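Local coordinates for cellulose binding domain-containing protein (Clostridium clariflavum, PDB 4B96), which probably binds cellulose through this calcium-containing family 3b carbohydrate-binding module, one domain of a longer, probably membrane-anchored protein of a biomass-sensing system, at residues Tyr60-Tyr74 and Lys84-Pro96. Residues are numbered along the deposited sequence; the frame is centred on the assembly and turned at random.
Sequences YSLGDEKNDVKGKVY and KYLEVTFEKGSIP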
loop_
_atom_site.group_PDB
_atom_site.type_symbol
_atom_site.label_atom_id
_atom_site.label_comp_id
_atom_site.label_asym_id
_atom_site.label_seq_id
_atom_site.Cartn_x
_atom_site.Cartn_y
_atom_site.Cartn_z
ATOM N N TYR A 60 4.724 18.398 -16.573
ATOM C CA TYR A 60 3.614 18.374 -15.604
ATOM C C TYR A 60 2.332 18.584 -16.443
ATOM O O TYR A 60 2.131 19.653 -16.991
ATOM C CB TYR A 60 3.762 19.507 -14.558
ATOM C CG TYR A 60 2.618 19.630 -13.560
ATOM C CD1 TYR A 60 1.908 18.484 -13.142
ATOM C CD2 TYR A 60 2.223 20.893 -13.068
ATOM C CE1 TYR A 60 0.887 18.556 -12.215
ATOM C CE2 TYR A 60 1.181 20.984 -12.133
ATOM C CZ TYR A 60 0.509 19.815 -11.722
ATOM O OH TYR A 60 -0.522 19.895 -10.809
ATOM N N SER A 61 1.493 17.575 -16.573
ATOM C CA SER A 61 0.380 17.711 -17.495
ATOM C C SER A 61 -0.700 18.713 -17.041
ATOM O O SER A 61 -1.561 19.063 -17.817
ATOM C CB SER A 61 -0.249 16.340 -17.772
ATOM O OG SER A 61 -0.771 15.787 -16.555
ATOM N N LEU A 62 -0.643 19.194 -15.791
ATOM C CA LEU A 62 -1.711 20.047 -15.295
ATOM C C LEU A 62 -1.262 21.456 -14.941
ATOM O O LEU A 62 -2.007 22.233 -14.348
ATOM C CB LEU A 62 -2.346 19.389 -14.063
ATOM C CG LEU A 62 -2.951 18.010 -14.355
ATOM C CD1 LEU A 62 -3.359 17.431 -13.031
ATOM C CD2 LEU A 62 -4.145 18.084 -15.293
ATOM N N GLY A 63 -0.040 21.814 -15.253
ATOM C CA GLY A 63 0.318 23.187 -14.983
ATOM C C GLY A 63 1.744 23.435 -15.377
ATOM O O GLY A 63 2.280 22.788 -16.280
ATOM N N ASP A 64 2.352 24.376 -14.683
ATOM C CA ASP A 64 3.636 24.883 -15.081
ATOM C C ASP A 64 4.711 24.128 -14.336
ATOM O O ASP A 64 4.670 24.035 -13.086
ATOM C CB ASP A 64 3.722 26.386 -14.826
ATOM C CG ASP A 64 5.040 26.958 -15.298
ATOM O OD1 ASP A 64 5.262 27.010 -16.535
ATOM O OD2 ASP A 64 5.877 27.296 -14.432
ATOM N N GLU A 65 5.681 23.582 -15.078
ATOM C CA GLU A 65 6.690 22.704 -14.466
ATOM C C GLU A 65 7.518 23.481 -13.438
ATOM O O GLU A 65 7.697 23.041 -12.292
ATOM C CB GLU A 65 7.619 22.143 -15.553
ATOM C CG GLU A 65 6.985 21.063 -16.505
ATOM C CD GLU A 65 5.941 21.638 -17.445
ATOM O OE1 GLU A 65 6.001 22.872 -17.667
ATOM O OE2 GLU A 65 5.104 20.846 -18.016
ATOM N N LYS A 66 7.982 24.666 -13.811
ATOM C CA LYS A 66 8.787 25.481 -12.872
ATOM C C LYS A 66 8.027 25.918 -11.598
ATOM O O LYS A 66 8.378 25.583 -10.443
ATOM C CB LYS A 66 9.360 26.666 -13.629
ATOM C CG LYS A 66 9.991 26.173 -14.936
ATOM C CD LYS A 66 10.520 27.296 -15.835
ATOM C CE LYS A 66 11.913 26.954 -16.368
ATOM N NZ LYS A 66 12.454 28.076 -17.217
ATOM N N ASN A 67 6.935 26.612 -11.820
ATOM C CA ASN A 67 6.216 27.204 -10.714
ATOM C C ASN A 67 5.320 26.295 -9.889
ATOM O O ASN A 67 5.125 26.568 -8.725
ATOM C CB ASN A 67 5.414 28.352 -11.227
ATOM C CG ASN A 67 6.306 29.455 -11.699
ATOM O OD1 ASN A 67 7.335 29.743 -11.064
ATOM N ND2 ASN A 67 5.955 30.062 -12.822
ATOM N N ASP A 68 4.755 25.250 -10.478
ATOM C CA ASP A 68 3.663 24.510 -9.790
ATOM C C ASP A 68 4.055 23.230 -9.088
ATOM O O ASP A 68 3.272 22.740 -8.280
ATOM C CB ASP A 68 2.500 24.207 -10.740
ATOM C CG ASP A 68 1.855 25.493 -11.292
ATOM O OD1 ASP A 68 2.100 26.569 -10.705
ATOM O OD2 ASP A 68 1.091 25.433 -12.286
ATOM N N VAL A 69 5.210 22.652 -9.429
ATOM C CA VAL A 69 5.603 21.371 -8.877
ATOM C C VAL A 69 6.864 21.616 -8.035
ATOM O O VAL A 69 7.819 22.198 -8.543
ATOM C CB VAL A 69 5.927 20.350 -9.962
ATOM C CG1 VAL A 69 6.321 19.006 -9.287
ATOM C CG2 VAL A 69 4.713 20.126 -10.891
ATOM N N LYS A 70 6.850 21.244 -6.752
ATOM C CA LYS A 70 7.973 21.550 -5.844
ATOM C C LYS A 70 8.573 20.265 -5.301
ATOM O O LYS A 70 7.858 19.282 -5.139
ATOM C CB LYS A 70 7.474 22.400 -4.657
ATOM C CG LYS A 70 6.801 23.728 -5.090
ATOM C CD LYS A 70 7.768 24.592 -5.858
ATOM C CE LYS A 70 7.232 26.022 -6.033
ATOM N NZ LYS A 70 8.165 26.782 -6.954
ATOM N N GLY A 71 9.869 20.269 -4.996
ATOM C CA GLY A 71 10.476 19.060 -4.476
ATOM C C GLY A 71 11.444 19.396 -3.347
ATOM O O GLY A 71 12.166 20.381 -3.421
ATOM N N LYS A 72 11.465 18.584 -2.300
ATOM C CA LYS A 72 12.452 18.782 -1.236
ATOM C C LYS A 72 12.852 17.405 -0.705
ATOM O O LYS A 72 12.005 16.495 -0.597
ATOM C CB LYS A 72 11.798 19.576 -0.116
ATOM C CG LYS A 72 12.715 19.914 1.045
ATOM C CD LYS A 72 11.928 20.899 1.944
ATOM C CE LYS A 72 12.708 21.413 3.163
ATOM N NZ LYS A 72 14.145 21.094 3.032
ATOM N N VAL A 73 14.130 17.232 -0.362
ATOM C CA VAL A 73 14.565 15.936 0.195
ATOM C C VAL A 73 14.537 16.018 1.727
ATOM O O VAL A 73 14.982 17.034 2.315
ATOM C CB VAL A 73 15.989 15.609 -0.322
ATOM C CG1 VAL A 73 16.601 14.384 0.407
ATOM C CG2 VAL A 73 15.929 15.380 -1.860
ATOM N N TYR A 74 14.037 14.956 2.361
ATOM C CA TYR A 74 13.978 14.872 3.832
ATOM C C TYR A 74 14.687 13.624 4.310
ATOM O O TYR A 74 14.675 12.582 3.628
ATOM C CB TYR A 74 12.492 14.781 4.294
ATOM C CG TYR A 74 11.679 15.986 3.969
ATOM C CD1 TYR A 74 11.046 16.104 2.718
ATOM C CD2 TYR A 74 11.539 17.028 4.901
ATOM C CE1 TYR A 74 10.279 17.207 2.439
ATOM C CE2 TYR A 74 10.796 18.159 4.602
ATOM C CZ TYR A 74 10.162 18.215 3.353
ATOM O OH TYR A 74 9.402 19.291 3.020
ATOM N N LYS A 84 16.467 8.515 3.029
ATOM C CA LYS A 84 15.834 9.781 2.659
ATOM C C LYS A 84 14.608 9.513 1.817
ATOM O O LYS A 84 14.404 8.395 1.326
ATOM C CB LYS A 84 16.820 10.599 1.766
ATOM C CG LYS A 84 18.026 11.150 2.627
ATOM C CD LYS A 84 19.044 11.784 1.749
ATOM C CE LYS A 84 20.217 12.246 2.620
ATOM N NZ LYS A 84 21.233 12.757 1.718
ATOM N N TYR A 85 13.836 10.570 1.605
ATOM C CA TYR A 85 12.858 10.593 0.523
ATOM C C TYR A 85 12.838 11.956 -0.113
ATOM O O TYR A 85 13.057 12.966 0.524
ATOM C CB TYR A 85 11.434 10.204 0.985
ATOM C CG TYR A 85 10.884 10.992 2.178
ATOM C CD1 TYR A 85 10.177 12.193 1.983
ATOM C CD2 TYR A 85 11.062 10.529 3.474
ATOM C CE1 TYR A 85 9.638 12.931 3.049
ATOM C CE2 TYR A 85 10.532 11.261 4.577
ATOM C CZ TYR A 85 9.811 12.456 4.331
ATOM O OH TYR A 85 9.283 13.163 5.373
ATOM N N LEU A 86 12.563 11.968 -1.404
ATOM C CA LEU A 86 12.162 13.182 -2.085
ATOM C C LEU A 86 10.646 13.268 -1.902
ATOM O O LEU A 86 9.925 12.287 -2.130
ATOM C CB LEU A 86 12.434 13.066 -3.580
ATOM C CG LEU A 86 11.762 14.106 -4.502
ATOM C CD1 LEU A 86 12.428 15.445 -4.337
ATOM C CD2 LEU A 86 11.849 13.653 -5.973
ATOM N N GLU A 87 10.175 14.438 -1.475
ATOM C CA GLU A 87 8.764 14.693 -1.458
ATOM C C GLU A 87 8.350 15.728 -2.512
ATOM O O GLU A 87 8.820 16.911 -2.500
ATOM C CB GLU A 87 8.382 15.229 -0.090
ATOM C CG GLU A 87 6.856 15.388 0.013
ATOM C CD GLU A 87 6.452 15.570 1.454
ATOM O OE1 GLU A 87 6.219 14.539 2.176
ATOM O OE2 GLU A 87 6.387 16.759 1.874
ATOM N N VAL A 88 7.472 15.304 -3.401
ATOM C CA VAL A 88 6.931 16.173 -4.455
ATOM C C VAL A 88 5.559 16.718 -4.003
ATOM O O VAL A 88 4.705 15.946 -3.576
ATOM C CB VAL A 88 6.762 15.398 -5.772
ATOM C CG1 VAL A 88 6.147 16.311 -6.874
ATOM C CG2 VAL A 88 8.174 14.867 -6.262
ATOM N N THR A 89 5.375 18.035 -4.107
ATOM C CA THR A 89 4.130 18.670 -3.747
ATOM C C THR A 89 3.764 19.616 -4.900
ATOM O O THR A 89 4.560 19.793 -5.831
ATOM C CB THR A 89 4.270 19.489 -2.443
ATOM O OG1 THR A 89 5.397 20.373 -2.558
ATOM C CG2 THR A 89 4.467 18.558 -1.202
ATOM N N PHE A 90 2.550 20.175 -4.844
ATOM C CA PHE A 90 1.976 20.962 -5.943
ATOM C C PHE A 90 1.410 22.216 -5.407
ATOM O O PHE A 90 0.642 22.159 -4.445
ATOM C CB PHE A 90 0.837 20.165 -6.586
ATOM C CG PHE A 90 1.307 18.861 -7.096
ATOM C CD1 PHE A 90 1.343 17.734 -6.242
ATOM C CD2 PHE A 90 1.796 18.762 -8.392
ATOM C CE1 PHE A 90 1.831 16.484 -6.689
ATOM C CE2 PHE A 90 2.297 17.513 -8.860
ATOM C CZ PHE A 90 2.280 16.364 -8.005
ATOM N N GLU A 91 1.696 23.337 -6.064
ATOM C CA GLU A 91 1.104 24.614 -5.678
ATOM C C GLU A 91 -0.237 24.770 -6.324
ATOM O O GLU A 91 -1.027 25.606 -5.914
ATOM C CB GLU A 91 1.979 25.781 -6.156
ATOM C CG GLU A 91 3.388 25.757 -5.609
ATOM C CD GLU A 91 3.509 26.392 -4.240
ATOM O OE1 GLU A 91 2.485 26.427 -3.513
ATOM O OE2 GLU A 91 4.625 26.870 -3.893
ATOM N N LYS A 92 -0.474 24.008 -7.383
ATOM C CA LYS A 92 -1.704 24.136 -8.163
ATOM C C LYS A 92 -1.926 22.862 -8.961
ATOM O O LYS A 92 -0.959 22.181 -9.342
ATOM C CB LYS A 92 -1.596 25.323 -9.151
ATOM C CG LYS A 92 -2.919 25.660 -9.770
ATOM C CD LYS A 92 -2.807 26.096 -11.246
ATOM C CE LYS A 92 -2.448 24.896 -12.138
ATOM N NZ LYS A 92 -2.895 25.120 -13.524
ATOM N N GLY A 93 -3.185 22.528 -9.249
ATOM C CA GLY A 93 -3.450 21.314 -10.019
ATOM C C GLY A 93 -4.675 20.600 -9.506
ATOM O O GLY A 93 -4.873 20.467 -8.287
ATOM N N SER A 94 -5.536 20.156 -10.424
ATOM C CA SER A 94 -6.756 19.501 -10.004
ATOM C C SER A 94 -6.976 18.327 -10.961
ATOM O O SER A 94 -7.080 18.539 -12.171
ATOM C CB SER A 94 -7.893 20.525 -10.095
ATOM O OG SER A 94 -9.106 19.951 -9.654
ATOM N N ILE A 95 -7.003 17.080 -10.469
ATOM C CA ILE A 95 -7.150 15.978 -11.415
ATOM C C ILE A 95 -8.609 15.658 -11.644
ATOM O O ILE A 95 -9.294 15.305 -10.712
ATOM C CB ILE A 95 -6.483 14.668 -10.944
ATOM C CG1 ILE A 95 -5.089 14.937 -10.361
ATOM C CG2 ILE A 95 -6.412 13.650 -12.121
ATOM C CD1 ILE A 95 -4.337 13.614 -9.920
ATOM N N PRO A 96 -9.074 15.751 -12.907
ATOM C CA PRO A 96 -10.461 15.395 -13.200
ATOM C C PRO A 96 -10.700 13.893 -12.976
ATOM O O PRO A 96 -9.825 13.071 -13.243
ATOM C CB PRO A 96 -10.606 15.725 -14.693
ATOM C CG PRO A 96 -9.545 16.787 -14.955
ATOM C CD PRO A 96 -8.376 16.337 -14.065
HETATM O O HOH W 1 7.495 19.016 0.980
#
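Tyr74 lies against Tyr85 and Glu87 of the neighbouring strand. Tyr74 CB sits over one face of the Tyr85 ring, a CH-pi contact 3.9 Å from the centroid; Tyr74 CD1 comes 3.5 Å from Tyr85 CE1, the ring planes 27° apart and displaced so far that they scarcely overlap. Tyr74 CE1 then passes Glu87 CB at 3.7 Å, and at the tip a water joins Tyr74 OH to Glu87 OE2. Glu87 suits this place because its carboxylate serves two partners, OE1 forming a salt bridge with Arg43, which also makes a cation-pi contact with Tyr85. Strands 69-74 and 84-90 form an antiparallel hairpin at the edge of one sheet of the CBM3 beta-sandwich, held by paired backbone bonds such as Glu87 N to Lys72 O (2.9 Å). On the face turned to strand 20-29, beta-branched Val69 and Val88 suit the apolar interior, their CG1 atoms 3.6 Å apart. Beyond the hairpin, with CG anti to its backbone N (chi1 176°), the Tyr60 ring extends toward segment 84-96, and Tyr60 OH donates to an in-plane lone pair of Lys92 O, 2.8 Å away. Lacking a CB, Gly93 lets Tyr60 OH come within 3.3 Å of its CA, while Lys92 bends back so that NZ donates to Leu62 O.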